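Local coordinates for protein triphenylmethane reductase (Citrobacter sp., PDB 2VRC) that probably reduces triphenylmethane dyes with NADPH as the hydride donor, using an NmrA-like Rossmann fold to hold the nucleotide, at residues T6-Q11 with I29-R34; K69-S74 with H101-G106; E112-L117 with I255-A260. The protein carries 4 engineered substitutions. All coordinates share one frame; numbering follows the deposited sequence. Where two conformers were deposited one is given.

Contacts 1 and 2 belong to the same parallel Rossmann sheet and touch each other, with Thr6 of contact 1 hydrogen-bonded to Leu71 and Ile73 of contact 2. Both are largely buried and both carry NADP(+)-binding residues. They differ in what joins them: contact 1 sets a glycine-rich loop on a neighbouring strand through a few methyl groups, whereas contact 2 is a regular parallel ladder of backbone bonds with an aromatic pair beside it. Contact 3 lies at the surface, its centre about 29 Å from that of contact 1. It joins two loops, and a carboxylate gripped by a hydroxyl and a backbone amide replaces strand pairing there.

Contact 1. Residues T6-Q11 with I29-R34; sequences TGATGQ and IIAIVR
Val33 has CG1 anti to its carbonyl carbon (chi1 -62°), which turns this methyl to the loop 6-11, where it meets both Ala8 and Thr9. CG1 of Val33 lies 3.7 Å from CB of Ala8, and at the same distance its other neighbour is OG1 of Thr9, whose side chain crosses that of Val33 at about a right angle. Two residues earlier in strand 29-33, CB of Ala31 closes on CB of Ala8 at 3.7 Å, so the Ala8 methyl touches two side chains of alternate residues. Ala8 sits in a type I turn from Gly7 to Gly10, closed by a bond from Gly10 N to Gly7 O of 2.8 Å. Ala8 N approaches Ile32 O at 3.4 Å, a weak bond, and a doubtful one because the position of this N is uncertain. Thr6 stands nearby, its OG1 hydrogen-bonded to Tyr54 OH and Ile73 N. The sequence TGATGQ is the glycine-rich loop of an NADP(+)-binding Rossmann fold, with Gly10 at the N-cap position of helix 11-23; Thr9, Gly10, Gln11 and Arg34 all bind the nucleotide. Small apolar groups rather than strong polar bonds therefore seat this loop against the strand.

Contact 2. Residues K69-S74 with H101-G106; sequences KLLFIS and HIAYTG
The two strands of a beta-alpha-beta crossover in the Rossmann sheet meet here, Phe72 of the first lying beside Tyr104 of the second and the axes only 13° from parallel. Backbone bonds zigzag between them, from Leu70 N to His101 O, from Ala103 N back to Leu70 O, then from Phe72 N to Ala103 O at 2.8 Å, with a longer one from Thr105 N to Phe72 O. Beyond the ladder a side chain takes over, for OG1 of Thr105 (chi1 55°) turns toward the first segment and receives Ser74 N at 3.1 Å. Ser74 is itself an NADP(+)-binding residue.

On the sheet face that carries Leu70, Ile102, Phe72 and Tyr104, the aromatic rings form an edge-to-face pair with centroids 4.8 Å apart and planes at 57°. The Tyr104 edge comes over one Phe72 face, CD1 of Tyr104 reaching CD2 of Phe72 at 3.5 Å, while CD1 of Ile102 fills a place in the plane of that ring, at its edge. On the opposite side of the sheet, with Lys69 and His101, CD1 of Leu71 packs on CB of Ala103 at 3.9 Å.

Helix 80-96 lies against Leu70 and Phe72, and helix 117-129 lies against Tyr104, whose OH is hydrogen-bonded to His121 of that helix; strand 135-140 flanks His101 to Thr105, while on the other side of strand 69-72, Lys69 and Leu71 pair by backbone bonds with Ala4 of strand 3-5.

Contact 3. Residues E112-L117 with I255-A260; sequences ESIIPL and ISKGEA
Glu259 points its carboxylate at Ser113 and Ile114, gripping an ST turn in the loop that leads from strand 101-107 to helix 117-129. The two carboxylate oxygens divide the work. OE2 takes the hydroxyl of Ser113, with Ser113 OG modelled 2.5 Å away, a short separation whose exact value is uncertain, and OE1 takes the backbone amide of Ile114 at 3.0 Å from its N, with an angle of 156° at the hydrogen. Both oxygens use their syn lone pairs, so the two donors come to the open end of the carboxylate and together fix its rotation. CG of Glu259 extends anti to the backbone N (chi1 165°), and the chain then bends at chi2 to bring the carboxylate to the loop 112-117.

Ser113 OG is used twice: it donates to the carboxylate and accepts Ile115 N at 3.1 Å, which is the bond that defines the ST turn. Glu259 OE2 has a further partner in Tyr107 OH, so several polar contacts gather on this group and would probably favour its ionised form. Around these polar groups lie aliphatic branches. Ile115 crosses Glu259 obliquely and sets CG2 3.7 Å from OE2 of Glu259, while CG1 of Ile114 sits beside OE1.

Glu259 directly follows Gly258, which at positive phi is the C-prime residue of the Schellman motif that ends helix 242-255. The contact thus joins that helix end to the loop following strand 101-107 of the Rossmann sheet. At the outer margin the side chain of Lys257 runs extended, its NZ in a salt bridge with Asp253; the side chain of Ile114 meets it at about a right angle, CD1 of Ile114 touching CD of Lys257 at 4.1 Å.

Contact 1. Residues T6-Q11 with I29-R34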
loop_
_atom_site.group_PDB
_atom_site.type_symbol
_atom_site.label_atom_id
_atom_site.label_comp_id
_atom_site.label_asym_id
_atom_site.label_seq_id
_atom_site.Cartn_x
_atom_site.Cartn_y
_atom_site.Cartn_z
ATOM N N THR A 6 -14.751 8.770 18.060
ATOM C CA THR A 6 -15.697 8.043 17.241
ATOM C C THR A 6 -16.929 7.780 18.120
ATOM O O THR A 6 -16.905 8.078 19.322
ATOM C CB THR A 6 -15.101 6.754 16.729
ATOM O OG1 THR A 6 -14.795 5.926 17.848
ATOM C CG2 THR A 6 -13.811 7.023 15.957
ATOM N N GLY A 7 -17.989 7.231 17.525
ATOM C CA GLY A 7 -19.243 6.988 18.231
ATOM C C GLY A 7 -19.730 8.253 18.913
ATOM O O GLY A 7 -20.464 8.201 19.893
ATOM N N ALA A 8 -19.329 9.386 18.359
ATOM C CA ALA A 8 -19.491 10.688 18.976
ATOM C C ALA A 8 -20.955 11.046 19.261
ATOM O O ALA A 8 -21.252 11.999 19.982
ATOM C CB ALA A 8 -18.827 11.735 18.096
ATOM N N THR A 9 -21.849 10.235 18.707
ATOM C CA THR A 9 -23.296 10.409 18.771
ATOM C C THR A 9 -23.941 9.408 19.733
ATOM O O THR A 9 -25.064 9.588 20.154
ATOM C CB THR A 9 -23.880 10.271 17.323
ATOM O OG1 THR A 9 -24.304 11.558 16.858
ATOM C CG2 THR A 9 -25.034 9.282 17.225
ATOM N N GLY A 10 -23.227 8.324 20.039
ATOM C CA GLY A 10 -23.630 7.401 21.103
ATOM C C GLY A 10 -23.524 8.050 22.483
ATOM O O GLY A 10 -23.073 9.193 22.620
ATOM N N GLN A 11 -23.936 7.301 23.503
ATOM C CA GLN A 11 -23.940 7.801 24.863
ATOM C C GLN A 11 -22.538 7.983 25.395
ATOM O O GLN A 11 -22.209 9.076 25.850
ATOM C CB GLN A 11 -24.757 6.893 25.768
ATOM C CG GLN A 11 -26.245 6.907 25.418
ATOM C CD GLN A 11 -27.054 5.878 26.203
ATOM O OE1 GLN A 11 -26.866 4.659 26.045
ATOM N NE2 GLN A 11 -27.981 6.365 27.032
ATOM N N ILE A 29 -11.740 19.772 18.941
ATOM C CA ILE A 29 -12.406 18.501 19.072
ATOM C C ILE A 29 -13.100 18.134 17.778
ATOM O O ILE A 29 -13.906 18.892 17.250
ATOM C CB ILE A 29 -13.410 18.491 20.236
ATOM C CG1 ILE A 29 -12.691 18.761 21.559
ATOM C CG2 ILE A 29 -14.119 17.134 20.328
ATOM C CD1 ILE A 29 -13.506 19.567 22.542
ATOM N N ILE A 30 -12.787 16.944 17.276
ATOM C CA ILE A 30 -13.437 16.440 16.087
ATOM C C ILE A 30 -14.409 15.354 16.515
ATOM O O ILE A 30 -14.033 14.450 17.232
ATOM C CB ILE A 30 -12.387 15.929 15.050
ATOM C CG1 ILE A 30 -11.610 17.113 14.468
ATOM C CG2 ILE A 30 -13.060 15.121 13.936
ATOM C CD1 ILE A 30 -10.229 16.760 13.918
ATOM N N ALA A 31 -15.658 15.452 16.091
ATOM C CA ALA A 31 -16.641 14.433 16.402
ATOM C C ALA A 31 -16.866 13.616 15.153
ATOM O O ALA A 31 -17.252 14.157 14.132
ATOM C CB ALA A 31 -17.953 15.076 16.863
ATOM N N ILE A 32 -16.603 12.321 15.218
ATOM C CA ILE A 32 -16.789 11.443 14.062
ATOM C C ILE A 32 -18.068 10.624 14.224
ATOM O O ILE A 32 -18.211 9.906 15.186
ATOM C CB ILE A 32 -15.539 10.563 13.846
ATOM C CG1 ILE A 32 -14.371 11.452 13.431
ATOM C CG2 ILE A 32 -15.791 9.543 12.787
ATOM C CD1 ILE A 32 -13.054 10.841 13.612
ATOM N N VAL A 33 -18.999 10.766 13.291
ATOM C CA VAL A 33 -20.359 10.241 13.436
ATOM C C VAL A 33 -20.862 9.582 12.148
ATOM O O VAL A 33 -20.433 9.937 11.043
ATOM C CB VAL A 33 -21.388 11.369 13.826
ATOM C CG1 VAL A 33 -21.046 12.004 15.169
ATOM C CG2 VAL A 33 -21.491 12.444 12.748
ATOM N N ARG A 34 -21.798 8.646 12.292
ATOM C CA ARG A 34 -22.442 8.002 11.145
ATOM C C ARG A 34 -23.331 8.957 10.345
ATOM O O ARG A 34 -23.408 8.847 9.127
ATOM C CB ARG A 34 -23.252 6.790 11.608
ATOM C CG ARG A 34 -23.445 5.717 10.546
ATOM C CD ARG A 34 -24.320 4.553 11.055
ATOM N NE ARG A 34 -24.867 3.746 9.950
ATOM C CZ ARG A 34 -25.893 4.113 9.168
ATOM N NH1 ARG A 34 -26.503 5.287 9.349
ATOM N NH2 ARG A 34 -26.315 3.308 8.193
#

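Contact 2. Residues K69-S74 with H101-G106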
loop_
_atom_site.group_PDB
_atom_site.type_symbol
_atom_site.label_atom_id
_atom_site.label_comp_id
_atom_site.label_asym_id
_atom_site.label_seq_id
_atom_site.Cartn_x
_atom_site.Cartn_y
_atom_site.Cartn_z
ATOM N N LYS A 69 -4.727 12.878 18.354
ATOM C CA LYS A 69 -5.218 11.841 19.287
ATOM C C LYS A 69 -6.606 11.353 18.882
ATOM O O LYS A 69 -7.527 12.175 18.730
ATOM C CB LYS A 69 -5.280 12.378 20.711
ATOM C CG LYS A 69 -3.987 12.992 21.212
ATOM C CD LYS A 69 -4.022 13.197 22.709
ATOM C CE LYS A 69 -2.626 13.352 23.271
ATOM N NZ LYS A 69 -2.635 13.103 24.756
ATOM N N LEU A 70 -6.735 10.039 18.675
ATOM C CA LEU A 70 -8.026 9.406 18.372
ATOM C C LEU A 70 -8.554 8.525 19.534
ATOM O O LEU A 70 -7.852 7.648 20.028
ATOM C CB LEU A 70 -7.919 8.553 17.099
ATOM C CG LEU A 70 -9.106 7.644 16.766
ATOM C CD1 LEU A 70 -10.314 8.459 16.284
ATOM C CD2 LEU A 70 -8.715 6.609 15.748
ATOM N N LEU A 71 -9.779 8.782 19.979
ATOM C CA LEU A 71 -10.472 7.890 20.884
ATOM C C LEU A 71 -11.354 7.065 20.019
ATOM O O LEU A 71 -12.288 7.593 19.416
ATOM C CB LEU A 71 -11.358 8.635 21.863
ATOM C CG LEU A 71 -12.237 7.739 22.753
ATOM C CD1 LEU A 71 -11.372 6.770 23.558
ATOM C CD2 LEU A 71 -13.080 8.601 23.683
ATOM N N PHE A 72 -11.053 5.771 19.996
ATOM C CA PHE A 72 -11.696 4.781 19.198
ATOM C C PHE A 72 -12.660 4.060 20.135
ATOM O O PHE A 72 -12.240 3.253 20.975
ATOM C CB PHE A 72 -10.569 3.863 18.673
ATOM C CG PHE A 72 -11.014 2.571 18.032
ATOM C CD1 PHE A 72 -12.342 2.321 17.688
ATOM C CD2 PHE A 72 -10.056 1.612 17.703
ATOM C CE1 PHE A 72 -12.733 1.102 17.071
ATOM C CE2 PHE A 72 -10.415 0.378 17.098
ATOM C CZ PHE A 72 -11.777 0.129 16.761
ATOM N N ILE A 73 -13.956 4.324 19.992
ATOM C CA ILE A 73 -14.970 3.696 20.862
ATOM C C ILE A 73 -15.505 2.483 20.148
ATOM O O ILE A 73 -15.809 2.579 18.968
ATOM C CB ILE A 73 -16.158 4.661 21.125
ATOM C CG1 ILE A 73 -15.694 5.831 21.988
ATOM C CG2 ILE A 73 -17.363 3.909 21.732
ATOM C CD1 ILE A 73 -16.811 6.671 22.456
ATOM N N SER A 74 -15.654 1.364 20.830
ATOM C CA SER A 74 -15.972 0.135 20.120
ATOM C C SER A 74 -17.358 0.222 19.547
ATOM O O SER A 74 -18.189 1.013 20.027
ATOM C CB SER A 74 -15.862 -1.092 21.023
ATOM O OG SER A 74 -16.205 -0.757 22.339
ATOM N N HIS A 101 -1.691 9.050 18.472
ATOM C CA HIS A 101 -2.076 8.386 19.695
ATOM C C HIS A 101 -3.487 7.855 19.598
ATOM O O HIS A 101 -4.406 8.598 19.263
ATOM C CB HIS A 101 -1.989 9.313 20.894
ATOM C CG HIS A 101 -1.924 8.567 22.180
ATOM N ND1 HIS A 101 -3.053 8.210 22.884
ATOM C CD2 HIS A 101 -0.874 8.027 22.842
ATOM C CE1 HIS A 101 -2.697 7.524 23.955
ATOM N NE2 HIS A 101 -1.383 7.392 23.947
ATOM N N ILE A 102 -3.650 6.577 19.927
ATOM C CA ILE A 102 -4.916 5.893 19.785
ATOM C C ILE A 102 -5.326 5.303 21.143
ATOM O O ILE A 102 -4.588 4.543 21.758
ATOM C CB ILE A 102 -4.792 4.850 18.654
ATOM C CG1 ILE A 102 -6.135 4.583 17.983
ATOM C CG2 ILE A 102 -4.181 3.550 19.151
ATOM C CD1 ILE A 102 -6.825 3.313 18.464
ATOM N N ALA A 103 -6.472 5.747 21.656
ATOM C CA ALA A 103 -7.038 5.212 22.896
ATOM C C ALA A 103 -8.228 4.358 22.491
ATOM O O ALA A 103 -9.036 4.807 21.697
ATOM C CB ALA A 103 -7.481 6.346 23.810
ATOM N N TYR A 104 -8.313 3.127 22.988
ATOM C CA TYR A 104 -9.385 2.212 22.601
ATOM C C TYR A 104 -10.165 1.768 23.822
ATOM O O TYR A 104 -9.575 1.433 24.836
ATOM C CB TYR A 104 -8.822 0.955 21.890
ATOM C CG TYR A 104 -9.857 -0.116 21.664
ATOM C CD1 TYR A 104 -10.876 0.075 20.743
ATOM C CD2 TYR A 104 -9.849 -1.296 22.392
ATOM C CE1 TYR A 104 -11.857 -0.889 20.522
ATOM C CE2 TYR A 104 -10.824 -2.300 22.170
ATOM C CZ TYR A 104 -11.833 -2.060 21.244
ATOM O OH TYR A 104 -12.812 -2.973 20.999
ATOM N N THR A 105 -11.486 1.734 23.728
ATOM C CA THR A 105 -12.288 1.317 24.872
ATOM C C THR A 105 -12.469 -0.198 24.758
ATOM O O THR A 105 -13.269 -0.656 23.952
ATOM C CB THR A 105 -13.664 1.991 24.894
ATOM O OG1 THR A 105 -14.327 1.745 23.661
ATOM C CG2 THR A 105 -13.565 3.514 25.086
ATOM N N GLY A 106 -11.705 -0.965 25.530
ATOM C CA GLY A 106 -11.910 -2.398 25.614
ATOM C C GLY A 106 -12.692 -2.835 26.840
ATOM O O GLY A 106 -13.597 -2.138 27.305
#

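Contact 3. Residues E112-L117 with I255-A260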
loop_
_atom_site.group_PDB
_atom_site.type_symbol
_atom_site.label_atom_id
_atom_site.label_comp_id
_atom_site.label_asym_id
_atom_site.label_seq_id
_atom_site.Cartn_x
_atom_site.Cartn_y
_atom_site.Cartn_z
ATOM N N GLU A 112 -9.517 -12.881 31.375
ATOM C CA GLU A 112 -10.123 -13.786 32.367
ATOM C C GLU A 112 -11.613 -14.041 32.075
ATOM O O GLU A 112 -12.219 -15.003 32.579
ATOM C CB GLU A 112 -9.897 -13.271 33.798
ATOM C CG GLU A 112 -8.491 -13.577 34.364
ATOM C CD GLU A 112 -7.401 -12.604 33.891
ATOM O OE1 GLU A 112 -7.625 -11.373 33.906
ATOM O OE2 GLU A 112 -6.290 -13.053 33.529
ATOM N N SER A 113 -12.171 -13.196 31.210
ATOM C CA SER A 113 -13.579 -13.223 30.842
ATOM C C SER A 113 -14.015 -14.478 30.082
ATOM O O SER A 113 -13.256 -15.044 29.315
ATOM C CB SER A 113 -13.902 -12.002 29.995
ATOM O OG SER A 113 -15.271 -11.954 29.684
ATOM N N ILE A 114 -15.267 -14.857 30.312
ATOM C CA ILE A 114 -15.912 -15.970 29.634
ATOM C C ILE A 114 -17.034 -15.459 28.753
ATOM O O ILE A 114 -17.702 -16.258 28.077
ATOM C CB ILE A 114 -16.506 -17.026 30.621
ATOM C CG1 ILE A 114 -17.583 -16.365 31.514
ATOM C CG2 ILE A 114 -15.353 -17.733 31.445
ATOM C CD1 ILE A 114 -18.456 -17.325 32.293
ATOM N N ILE A 115 -17.267 -14.154 28.730
ATOM C CA ILE A 115 -18.325 -13.670 27.877
ATOM C C ILE A 115 -17.792 -13.337 26.481
ATOM O O ILE A 115 -16.647 -12.907 26.321
ATOM C CB ILE A 115 -19.087 -12.496 28.518
ATOM C CG1 ILE A 115 -18.358 -11.172 28.347
ATOM C CG2 ILE A 115 -19.341 -12.769 29.997
ATOM C CD1 ILE A 115 -19.023 -10.118 29.179
ATOM N N PRO A 116 -18.613 -13.574 25.456
ATOM C CA PRO A 116 -18.158 -13.419 24.059
ATOM C C PRO A 116 -17.508 -12.078 23.652
ATOM O O PRO A 116 -16.492 -12.098 22.932
ATOM C CB PRO A 116 -19.422 -13.720 23.246
ATOM C CG PRO A 116 -20.218 -14.623 24.129
ATOM C CD PRO A 116 -20.002 -14.072 25.516
ATOM N N LEU A 117 -18.051 -10.940 24.101
ATOM C CA LEU A 117 -17.518 -9.662 23.623
ATOM C C LEU A 117 -16.026 -9.508 23.913
ATOM O O LEU A 117 -15.316 -8.807 23.187
ATOM C CB LEU A 117 -18.342 -8.424 24.053
ATOM C CG LEU A 117 -18.614 -7.762 25.418
ATOM C CD1 LEU A 117 -19.917 -8.247 26.049
ATOM C CD2 LEU A 117 -17.467 -7.764 26.432
ATOM N N ILE A 255 -21.165 -12.961 35.905
ATOM C CA ILE A 255 -21.137 -12.349 37.231
ATOM C C ILE A 255 -21.222 -13.387 38.376
ATOM O O ILE A 255 -20.426 -13.337 39.344
ATOM C CB ILE A 255 -22.221 -11.254 37.383
ATOM C CG1 ILE A 255 -21.844 -10.036 36.532
ATOM C CG2 ILE A 255 -22.471 -10.890 38.851
ATOM C CD1 ILE A 255 -23.020 -9.098 36.244
ATOM N N SER A 256 -22.150 -14.337 38.262
ATOM C CA SER A 256 -22.262 -15.370 39.285
ATOM C C SER A 256 -21.009 -16.272 39.339
ATOM O O SER A 256 -20.818 -17.024 40.296
ATOM C CB SER A 256 -23.535 -16.227 39.086
ATOM O OG SER A 256 -23.290 -17.233 38.118
ATOM N N LYS A 257 -20.162 -16.214 38.315
ATOM C CA LYS A 257 -18.935 -16.975 38.415
ATOM C C LYS A 257 -17.728 -16.161 38.837
ATOM O O LYS A 257 -16.619 -16.674 38.793
ATOM C CB LYS A 257 -18.660 -17.763 37.138
ATOM C CG LYS A 257 -19.550 -18.946 37.023
ATOM C CD LYS A 257 -19.701 -19.319 35.591
ATOM C CE LYS A 257 -20.488 -20.606 35.437
ATOM N NZ LYS A 257 -20.544 -20.859 33.966
ATOM N N GLY A 258 -17.942 -14.911 39.249
ATOM C CA GLY A 258 -16.861 -14.068 39.733
ATOM C C GLY A 258 -16.282 -13.103 38.722
ATOM O O GLY A 258 -15.330 -12.389 39.027
ATOM N N GLU A 259 -16.878 -13.036 37.529
ATOM C CA GLU A 259 -16.326 -12.256 36.431
ATOM C C GLU A 259 -16.156 -10.759 36.732
ATOM O O GLU A 259 -15.208 -10.141 36.243
ATOM C CB GLU A 259 -17.161 -12.439 35.171
ATOM C CG GLU A 259 -16.875 -11.408 34.110
ATOM C CD GLU A 259 -16.457 -12.003 32.777
ATOM O OE1 GLU A 259 -16.097 -13.198 32.679
ATOM O OE2 GLU A 259 -16.490 -11.260 31.790
ATOM N N ALA A 260 -17.057 -10.182 37.519
ATOM C CA ALA A 260 -17.004 -8.734 37.820
ATOM C C ALA A 260 -16.577 -8.547 39.272
ATOM O O ALA A 260 -16.887 -7.525 39.892
ATOM C CB ALA A 260 -18.381 -8.087 37.590
#